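Putative extracellular solute-binding protein (Bordetella bronchiseptica, PDB 4P56) binds mandelate and probably delivers it, or a related carboxylate, from the periplasm to a TRAP-type membrane transporter. Local coordinates at residues P191-Y196 against V215-D220; I169-G174 against G206-A211; V85-V90 against V240-D245. One frame throughout, in Å; residues are numbered along the deposited sequence.

Interaction 1: P191-Y196 against V215-D220; sequences PAPESY and VSFKLD. With RMN ((R)-mandelic acid), chain D.
In the wall of the mandelate pocket, the ring of Phe217 leans on the turn that leads into helix 195-200, with Ala192 CB 3.5 Å from Phe217 CZ. The ring meets this turn obliquely: its CE1 and CD1 lie beside the Ala192 carbonyl, and CE1 comes 3.7 Å from Pro193 N. CG of Phe217 stands anti to its own carbonyl carbon (chi1 -72°), which sets it beside the backbone N and turns the ring toward Ala192 and the ligand. An edge of the ring faces the ligand, CE2 being 3.9 Å from mandelate C4. A Schellman motif closes helix 211-216, with Lys218 as the positive-phi C-prime residue, and the chain then turns so that Leu219 follows Phe217 against helix 195-200. CD2 of Leu219 sits 3.7 Å from Tyr196 CA, while its CD1 reaches Ser195 OG. Ser195 OG makes a 3.0 Å hydrogen bond to Ala192 O, an oxygen that also accepts from Ser195 N, so one residue grips this carbonyl twice. Nearer the solvent, the Tyr196 ring presents its edge to the Lys218 carbonyl, whose O lies in the ring plane 3.5 Å from Tyr196 CE1.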
loop_
_atom_site.group_PDB
_atom_site.type_symbol
_atom_site.label_atom_id
_atom_site.label_comp_id
_atom_site.label_asym_id
_atom_site.label_seq_id
_atom_site.Cartn_x
_atom_site.Cartn_y
_atom_site.Cartn_z
ATOM N N PRO A 191 -3.377 7.800 -9.266
ATOM C CA PRO A 191 -2.251 7.606 -8.356
ATOM C C PRO A 191 -2.207 8.684 -7.282
ATOM O O PRO A 191 -2.688 9.787 -7.512
ATOM C CB PRO A 191 -1.030 7.726 -9.271
ATOM C CG PRO A 191 -1.529 7.457 -10.620
ATOM C CD PRO A 191 -2.951 7.891 -10.673
ATOM N N ALA A 192 -1.604 8.354 -6.146
ATOM C CA ALA A 192 -1.549 9.241 -4.981
ATOM C C ALA A 192 -1.132 10.692 -5.275
ATOM O O ALA A 192 -1.778 11.613 -4.790
ATOM C CB ALA A 192 -0.641 8.652 -3.948
ATOM N N PRO A 193 -0.077 10.903 -6.060
ATOM C CA PRO A 193 0.326 12.305 -6.261
ATOM C C PRO A 193 -0.732 13.186 -6.925
ATOM O O PRO A 193 -0.565 14.405 -6.919
ATOM C CB PRO A 193 1.536 12.195 -7.190
ATOM C CG PRO A 193 2.059 10.808 -6.974
ATOM C CD PRO A 193 0.825 9.973 -6.741
ATOM N N GLU A 194 -1.781 12.603 -7.504
ATOM C CA GLU A 194 -2.821 13.424 -8.096
ATOM C C GLU A 194 -3.819 13.974 -7.066
ATOM O O GLU A 194 -4.698 14.765 -7.417
ATOM C CB GLU A 194 -3.574 12.678 -9.202
ATOM C CG GLU A 194 -2.714 12.340 -10.407
ATOM C CD GLU A 194 -3.514 11.933 -11.630
ATOM O OE1 GLU A 194 -4.584 12.525 -11.888
ATOM O OE2 GLU A 194 -3.056 11.014 -12.342
ATOM N N SER A 195 -3.696 13.552 -5.809
ATOM C CA SER A 195 -4.726 13.835 -4.815
ATOM C C SER A 195 -4.844 15.347 -4.516
ATOM O O SER A 195 -5.941 15.884 -4.385
ATOM C CB SER A 195 -4.475 12.997 -3.534
ATOM O OG SER A 195 -3.260 13.371 -2.880
ATOM N N TYR A 196 -3.721 16.047 -4.461
ATOM C CA TYR A 196 -3.756 17.467 -4.147
ATOM C C TYR A 196 -4.482 18.243 -5.243
ATOM O O TYR A 196 -5.378 19.061 -4.967
ATOM C CB TYR A 196 -2.335 18.028 -3.931
ATOM C CG TYR A 196 -2.413 19.493 -3.592
ATOM C CD1 TYR A 196 -2.565 19.910 -2.278
ATOM C CD2 TYR A 196 -2.420 20.462 -4.598
ATOM C CE1 TYR A 196 -2.679 21.266 -1.961
ATOM C CE2 TYR A 196 -2.544 21.803 -4.290
ATOM C CZ TYR A 196 -2.673 22.196 -2.973
ATOM O OH TYR A 196 -2.792 23.528 -2.673
ATOM N N VAL A 215 -0.806 14.569 5.526
ATOM C CA VAL A 215 0.229 15.563 5.748
ATOM C C VAL A 215 1.239 15.557 4.607
ATOM O O VAL A 215 1.635 16.626 4.123
ATOM C CB VAL A 215 0.945 15.334 7.094
ATOM C CG1 VAL A 215 2.052 16.344 7.306
ATOM C CG2 VAL A 215 -0.040 15.423 8.208
ATOM N N SER A 216 1.661 14.374 4.161
ATOM C CA SER A 216 2.764 14.342 3.195
ATOM C C SER A 216 2.300 14.855 1.836
ATOM O O SER A 216 3.079 15.408 1.092
ATOM C CB SER A 216 3.391 12.941 3.096
ATOM O OG SER A 216 2.431 11.996 2.706
ATOM N N PHE A 217 1.018 14.696 1.528
ATOM C CA PHE A 217 0.470 15.206 0.275
ATOM C C PHE A 217 -0.119 16.629 0.428
ATOM O O PHE A 217 -0.714 17.182 -0.503
ATOM C CB PHE A 217 -0.537 14.208 -0.283
ATOM C CG PHE A 217 0.109 12.961 -0.844
ATOM C CD1 PHE A 217 0.543 12.920 -2.163
ATOM C CD2 PHE A 217 0.306 11.854 -0.054
ATOM C CE1 PHE A 217 1.139 11.773 -2.681
ATOM C CE2 PHE A 217 0.919 10.702 -0.562
ATOM C CZ PHE A 217 1.331 10.669 -1.873
ATOM N N LYS A 218 0.079 17.209 1.609
ATOM C CA LYS A 218 -0.267 18.598 1.893
ATOM C C LYS A 218 -1.750 18.858 1.749
ATOM O O LYS A 218 -2.166 19.878 1.187
ATOM C CB LYS A 218 0.519 19.553 0.984
ATOM C CG LYS A 218 2.027 19.489 1.180
ATOM C CD LYS A 218 2.744 20.257 0.076
ATOM C CE LYS A 218 4.058 19.597 -0.333
ATOM N NZ LYS A 218 5.190 19.920 0.588
ATOM N N LEU A 219 -2.558 17.945 2.271
ATOM C CA LEU A 219 -4.005 18.045 2.152
ATOM C C LEU A 219 -4.679 18.636 3.388
ATOM O O LEU A 219 -5.894 18.817 3.402
ATOM C CB LEU A 219 -4.591 16.652 1.913
ATOM C CG LEU A 219 -4.000 15.853 0.751
ATOM C CD1 LEU A 219 -4.669 14.495 0.626
ATOM C CD2 LEU A 219 -4.151 16.613 -0.529
ATOM N N ASP A 220 -3.914 18.964 4.425
ATOM C CA ASP A 220 -4.539 19.283 5.702
ATOM C C ASP A 220 -5.069 20.716 5.808
ATOM O O ASP A 220 -5.608 21.101 6.845
ATOM C CB ASP A 220 -3.605 18.960 6.873
ATOM C CG ASP A 220 -2.216 19.528 6.706
ATOM O OD1 ASP A 220 -1.654 19.491 5.581
ATOM O OD2 ASP A 220 -1.679 19.997 7.726
HETATM C C1 RMN D . -0.803 5.137 -1.746
HETATM C C2 RMN D . 0.425 5.375 -2.345
HETATM C C3 RMN D . 1.375 6.162 -1.719
HETATM C C4 RMN D . 1.095 6.757 -0.501
HETATM C C5 RMN D . -0.141 6.532 0.100
HETATM C C6 RMN D . -1.075 5.722 -0.525
HETATM C C7 RMN D . -1.839 4.295 -2.440
HETATM C C10 RMN D . -2.913 5.197 -2.969
HETATM O O8 RMN D . -2.474 3.418 -1.591
HETATM O O11 RMN D . -3.936 5.514 -2.270
HETATM O O12 RMN D . -2.772 5.706 -4.121
#

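Interaction 2: I169-G174 against G206-A211; sequences IRVGGG and GVFFPA. With RMN ((R)-mandelic acid), chain D.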
loop_
_atom_site.group_PDB
_atom_site.type_symbol
_atom_site.label_atom_id
_atom_site.label_comp_id
_atom_site.label_asym_id
_atom_site.label_seq_id
_atom_site.Cartn_x
_atom_site.Cartn_y
_atom_site.Cartn_z
ATOM N N ILE A 169 -14.580 10.242 -4.619
ATOM C CA ILE A 169 -13.466 9.924 -3.741
ATOM C C ILE A 169 -12.248 9.450 -4.512
ATOM O O ILE A 169 -12.295 8.431 -5.219
ATOM C CB ILE A 169 -13.844 8.793 -2.763
ATOM C CG1 ILE A 169 -15.048 9.190 -1.893
ATOM C CG2 ILE A 169 -12.661 8.486 -1.855
ATOM C CD1 ILE A 169 -14.796 10.431 -1.006
ATOM N N ARG A 170 -11.152 10.186 -4.375
ATOM C CA ARG A 170 -9.895 9.753 -4.957
ATOM C C ARG A 170 -9.449 8.471 -4.266
ATOM O O ARG A 170 -9.205 8.454 -3.058
ATOM C CB ARG A 170 -8.836 10.845 -4.750
ATOM C CG ARG A 170 -7.619 10.776 -5.665
ATOM C CD ARG A 170 -6.735 9.519 -5.567
ATOM N NE ARG A 170 -6.511 9.017 -4.222
ATOM C CZ ARG A 170 -5.604 8.092 -3.887
ATOM N NH1 ARG A 170 -4.745 7.594 -4.774
ATOM N NH2 ARG A 170 -5.536 7.679 -2.631
ATOM N N VAL A 171 -9.327 7.396 -5.031
ATOM C CA VAL A 171 -8.768 6.161 -4.528
ATOM C C VAL A 171 -7.598 5.692 -5.389
ATOM O O VAL A 171 -7.500 6.046 -6.555
ATOM C CB VAL A 171 -9.850 5.056 -4.504
ATOM C CG1 VAL A 171 -10.999 5.458 -3.579
ATOM C CG2 VAL A 171 -10.387 4.817 -5.908
ATOM N N GLY A 172 -6.695 4.895 -4.824
ATOM C CA GLY A 172 -5.608 4.357 -5.616
ATOM C C GLY A 172 -6.104 3.428 -6.718
ATOM O O GLY A 172 -5.610 3.427 -7.852
ATOM N N GLY A 173 -7.122 2.650 -6.379
ATOM C CA GLY A 173 -7.606 1.575 -7.216
ATOM C C GLY A 173 -7.827 0.382 -6.304
ATOM O O GLY A 173 -7.932 0.548 -5.086
ATOM N N GLY A 174 -7.874 -0.826 -6.865
ATOM C CA GLY A 174 -7.917 -2.023 -6.029
ATOM C C GLY A 174 -8.996 -1.993 -4.940
ATOM O O GLY A 174 -10.143 -1.583 -5.185
ATOM N N GLY A 206 -13.271 14.047 -1.655
ATOM C CA GLY A 206 -12.601 13.333 -0.602
ATOM C C GLY A 206 -11.585 12.353 -1.142
ATOM O O GLY A 206 -11.317 12.299 -2.349
ATOM N N VAL A 207 -10.964 11.632 -0.216
ATOM C CA VAL A 207 -9.851 10.756 -0.548
ATOM C C VAL A 207 -9.753 9.650 0.469
ATOM O O VAL A 207 -10.010 9.865 1.657
ATOM C CB VAL A 207 -8.497 11.520 -0.654
ATOM C CG1 VAL A 207 -8.167 12.265 0.620
ATOM C CG2 VAL A 207 -7.363 10.559 -0.981
ATOM N N PHE A 208 -9.428 8.462 -0.013
ATOM C CA PHE A 208 -9.134 7.327 0.864
ATOM C C PHE A 208 -7.607 7.313 0.940
ATOM O O PHE A 208 -6.931 7.134 -0.074
ATOM C CB PHE A 208 -9.666 5.984 0.285
ATOM C CG PHE A 208 -11.148 5.734 0.505
ATOM C CD1 PHE A 208 -11.961 6.668 1.097
ATOM C CD2 PHE A 208 -11.735 4.516 0.084
ATOM C CE1 PHE A 208 -13.307 6.412 1.288
ATOM C CE2 PHE A 208 -13.056 4.265 0.278
ATOM C CZ PHE A 208 -13.854 5.222 0.884
ATOM N N PHE A 209 -7.072 7.573 2.129
ATOM C CA PHE A 209 -5.627 7.552 2.377
ATOM C C PHE A 209 -5.386 7.055 3.804
ATOM O O PHE A 209 -6.292 7.130 4.646
ATOM C CB PHE A 209 -5.081 8.974 2.320
ATOM C CG PHE A 209 -4.355 9.336 1.045
ATOM C CD1 PHE A 209 -3.769 8.381 0.237
ATOM C CD2 PHE A 209 -4.206 10.660 0.710
ATOM C CE1 PHE A 209 -3.075 8.748 -0.904
ATOM C CE2 PHE A 209 -3.513 11.036 -0.446
ATOM C CZ PHE A 209 -2.949 10.069 -1.241
ATOM N N PRO A 210 -4.164 6.573 4.091
ATOM C CA PRO A 210 -3.779 6.375 5.485
ATOM C C PRO A 210 -3.458 7.732 6.113
ATOM O O PRO A 210 -3.398 8.736 5.407
ATOM C CB PRO A 210 -2.525 5.521 5.385
ATOM C CG PRO A 210 -1.872 6.016 4.123
ATOM C CD PRO A 210 -3.021 6.358 3.181
ATOM N N ALA A 211 -3.312 7.771 7.427
ATOM C CA ALA A 211 -3.146 9.032 8.126
ATOM C C ALA A 211 -1.994 9.899 7.593
ATOM O O ALA A 211 -2.141 11.088 7.451
ATOM C CB ALA A 211 -2.953 8.774 9.580
HETATM C C1 RMN D . -0.803 5.137 -1.746
HETATM C C2 RMN D . 0.425 5.375 -2.345
HETATM C C3 RMN D . 1.375 6.162 -1.719
HETATM C C4 RMN D . 1.095 6.757 -0.501
HETATM C C5 RMN D . -0.141 6.532 0.100
HETATM C C6 RMN D . -1.075 5.722 -0.525
HETATM C C7 RMN D . -1.839 4.295 -2.440
HETATM C C10 RMN D . -2.913 5.197 -2.969
HETATM O O8 RMN D . -2.474 3.418 -1.591
HETATM O O11 RMN D . -3.936 5.514 -2.270
HETATM O O12 RMN D . -2.772 5.706 -4.121
HETATM O O HOH W 1 -7.052 4.758 -1.939
#
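Carboxylate oxygen O11 of the bound (R)-mandelate is gripped by Arg170 NH2 at 2.7 Å and by a bridging water. The other oxygen, O12, takes a nearly straight bond from Arg170 NH1 (2.8 Å, 174° at the hydrogen), so guanidinium and carboxylate meet edge to edge in the two-pronged pairing by which TRAP solute-binding proteins commonly hold an acid. Arg170 reaches the ligand because its chain bends at chi2 and chi3 (-62° and -40°). The guanidinium is then steadied from several directions: NH2 makes a weak bond to Phe208 O, NH1 also bonds to Lys190 O, and Phe209 makes an off-centre cation-pi contact, its ring centroid 4.6 Å from Arg170 CZ, with the ring inclined to the guanidinium and Phe209 CZ over one face of that group. NE, beside Val207 CG2, is buried without a polar partner. The water accepts from Gly172 N and donates to Phe208 O and to O11, tying both segments to the acid.

Beneath the site the backbones pair as parallel strands, Arg170 N giving a 2.9 Å bond to Gly206 O and Phe208 N a 3.1 Å bond to Arg170 O. On the sheet face opposite Arg170, Ile169 CG2 rests over the Phe208 ring, 4.0 Å from its centroid, and Ile169 CD1 lies directly on the backbone, 3.7 Å from Gly206 CA. Strand 168-171 is flanked by 186-189 and strand 206-210 by 149-153; helix 174-182 packs on Val171 and Phe208, whereas helix 195-200 covers Arg170, Val207 and Phe209.

Interaction 3: V85-V90 against V240-D245; sequences VDVTFV and VIINRD
With CG1 of Ile242 anti to its backbone N (chi1 -175°) and CG2 of Val87 beside the backbone N of Val87, the two side chains meet obliquely on one face of an antiparallel sheet, Val87 CG2 lying 3.8 Å from Ile242 CG1. Strands 87-91 and 237-242 form this pairing, 237-242 being the middle strand of three. Val87 with Ile242 and Phe89 with Val240 are non-hydrogen-bonded pairs; between them Thr88 and Ile241 make a hydrogen-bonded pair, with Ile241 N to Thr88 O at 3.1 Å and Thr88 N to Ile241 O at 3.3 Å. On the other face Thr88 CG2 and the Ile241 side chain lie alongside each other, 3.9 Å apart at Ile241 CG1, and Ile241 CD1 extends to Val90 CG1, the two side chains crossing at about a right angle.

Helix 76-81 covers that second face, with Val80 against both Thr88 and Ile241, while helix 40-56 packs on Phe89 and Val240. The hydroxyl of Thr88 turns to Ser32 O. Where strand 237-242 gives way to helix 244-248, Asn243 is the N-cap: its OD1 accepts from Ala246 N and its ND2 donates to Val80 O. Its backbone also bonds across to segment 85-90, for Asn243 N donates to Asp86 O at 2.9 Å, and the same Asp86 O takes a CA-H...O contact from Ile242 CA at 3.2 Å.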
loop_
_atom_site.group_PDB
_atom_site.type_symbol
_atom_site.label_atom_id
_atom_site.label_comp_id
_atom_site.label_asym_id
_atom_site.label_seq_id
_atom_site.Cartn_x
_atom_site.Cartn_y
_atom_site.Cartn_z
ATOM N N VAL A 85 15.075 1.187 -15.534
ATOM C CA VAL A 85 15.653 1.355 -14.194
ATOM C C VAL A 85 15.741 -0.004 -13.561
ATOM O O VAL A 85 15.072 -0.947 -14.008
ATOM C CB VAL A 85 14.802 2.282 -13.267
ATOM C CG1 VAL A 85 14.716 3.682 -13.868
ATOM C CG2 VAL A 85 13.413 1.699 -13.024
ATOM N N ASP A 86 16.557 -0.127 -12.512
ATOM C CA ASP A 86 16.838 -1.429 -11.946
ATOM C C ASP A 86 15.837 -1.831 -10.847
ATOM O O ASP A 86 15.487 -3.006 -10.751
ATOM C CB ASP A 86 18.244 -1.472 -11.352
ATOM C CG ASP A 86 19.339 -1.407 -12.414
ATOM O OD1 ASP A 86 19.239 -2.147 -13.420
ATOM O OD2 ASP A 86 20.286 -0.601 -12.246
ATOM N N VAL A 87 15.405 -0.864 -10.044
ATOM C CA VAL A 87 14.591 -1.122 -8.865
ATOM C C VAL A 87 13.491 -0.079 -8.726
ATOM O O VAL A 87 13.689 1.094 -9.017
ATOM C CB VAL A 87 15.467 -1.087 -7.585
ATOM C CG1 VAL A 87 14.633 -1.246 -6.318
ATOM C CG2 VAL A 87 16.582 -2.162 -7.693
ATOM N N THR A 88 12.314 -0.515 -8.303
ATOM C CA THR A 88 11.303 0.437 -7.919
ATOM C C THR A 88 10.300 -0.180 -6.966
ATOM O O THR A 88 10.426 -1.338 -6.605
ATOM C CB THR A 88 10.543 0.992 -9.140
ATOM O OG1 THR A 88 9.886 2.186 -8.747
ATOM C CG2 THR A 88 9.523 -0.004 -9.623
ATOM N N PHE A 89 9.309 0.622 -6.579
ATOM C CA PHE A 89 8.127 0.110 -5.872
ATOM C C PHE A 89 6.877 0.408 -6.686
ATOM O O PHE A 89 6.812 1.421 -7.394
ATOM C CB PHE A 89 8.003 0.730 -4.483
ATOM C CG PHE A 89 7.923 2.224 -4.500
ATOM C CD1 PHE A 89 9.062 2.997 -4.636
ATOM C CD2 PHE A 89 6.702 2.857 -4.382
ATOM C CE1 PHE A 89 8.995 4.394 -4.666
ATOM C CE2 PHE A 89 6.625 4.264 -4.408
ATOM C CZ PHE A 89 7.760 5.018 -4.533
ATOM N N VAL A 90 5.895 -0.485 -6.610
ATOM C CA VAL A 90 4.673 -0.309 -7.384
ATOM C C VAL A 90 3.499 -0.572 -6.476
ATOM O O VAL A 90 3.587 -1.420 -5.593
ATOM C CB VAL A 90 4.608 -1.289 -8.591
ATOM C CG1 VAL A 90 5.684 -0.976 -9.610
ATOM C CG2 VAL A 90 4.714 -2.735 -8.128
ATOM N N VAL A 240 8.200 -4.323 -3.909
ATOM C CA VAL A 240 9.513 -3.860 -4.334
ATOM C C VAL A 240 10.086 -4.908 -5.333
ATOM O O VAL A 240 10.145 -6.111 -5.035
ATOM C CB VAL A 240 10.434 -3.669 -3.131
ATOM C CG1 VAL A 240 11.841 -3.316 -3.604
ATOM C CG2 VAL A 240 9.885 -2.580 -2.234
ATOM N N ILE A 241 10.492 -4.439 -6.509
ATOM C CA ILE A 241 10.875 -5.292 -7.615
ATOM C C ILE A 241 12.251 -4.898 -8.182
ATOM O O ILE A 241 12.694 -3.750 -8.037
ATOM C CB ILE A 241 9.796 -5.267 -8.743
ATOM C CG1 ILE A 241 9.534 -3.857 -9.222
ATOM C CG2 ILE A 241 8.430 -5.821 -8.225
ATOM C CD1 ILE A 241 8.701 -3.763 -10.473
ATOM N N ILE A 242 12.924 -5.872 -8.802
ATOM C CA ILE A 242 14.202 -5.627 -9.445
ATOM C C ILE A 242 14.263 -6.308 -10.793
ATOM O O ILE A 242 13.701 -7.386 -11.020
ATOM C CB ILE A 242 15.397 -6.048 -8.525
ATOM C CG1 ILE A 242 16.718 -5.657 -9.167
ATOM C CG2 ILE A 242 15.342 -7.547 -8.217
ATOM C CD1 ILE A 242 17.914 -5.711 -8.184
ATOM N N ASN A 243 14.907 -5.627 -11.721
ATOM C CA ASN A 243 15.076 -6.156 -13.047
ATOM C C ASN A 243 15.897 -7.450 -12.948
ATOM O O ASN A 243 16.886 -7.517 -12.194
ATOM C CB ASN A 243 15.828 -5.131 -13.884
ATOM C CG ASN A 243 16.211 -5.680 -15.249
ATOM O OD1 ASN A 243 17.278 -6.254 -15.391
ATOM N ND2 ASN A 243 15.329 -5.539 -16.229
ATOM N N ARG A 244 15.495 -8.482 -13.689
ATOM C CA ARG A 244 16.129 -9.793 -13.533
ATOM C C ARG A 244 17.566 -9.824 -14.030
ATOM O O ARG A 244 18.413 -10.522 -13.475
ATOM C CB ARG A 244 15.310 -10.880 -14.256
ATOM C CG ARG A 244 14.023 -11.180 -13.545
ATOM C CD ARG A 244 13.209 -12.234 -14.304
ATOM N NE ARG A 244 12.144 -12.706 -13.438
ATOM C CZ ARG A 244 11.066 -13.354 -13.860
ATOM N NH1 ARG A 244 10.907 -13.619 -15.152
ATOM N NH2 ARG A 244 10.142 -13.714 -12.980
ATOM N N ASP A 245 17.838 -9.098 -15.099
ATOM C CA ASP A 245 19.205 -9.033 -15.627
ATOM C C ASP A 245 20.148 -8.333 -14.638
ATOM O O ASP A 245 21.281 -8.778 -14.416
ATOM C CB ASP A 245 19.193 -8.335 -16.979
ATOM C CG ASP A 245 18.536 -9.196 -18.062
ATOM O OD1 ASP A 245 18.598 -10.434 -17.915
ATOM O OD2 ASP A 245 17.959 -8.649 -19.034
#

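How the interactions relate
Interactions 1 and 2 build adjoining parts of one mandelate pocket: their centres are 10 Å apart, their segments alternate along the chain, and Phe209 of 206-211 packs against Ser195 and Leu219. Interaction 3 belongs to a separate three-stranded sheet, its centre about 25 Å from the centres of both, and contacts no ligand atom. Interaction 1 is partly buried and joins the turn leading into one helix to the end of another by apolar and ring packing, with Tyr196 and Lys218 at the surface. Interaction 2 is wholly buried, combining parallel strand bonds with a charged group turned to the acid. Interaction 3, also buried, relies on antiparallel backbone bonds and aliphatic side chains.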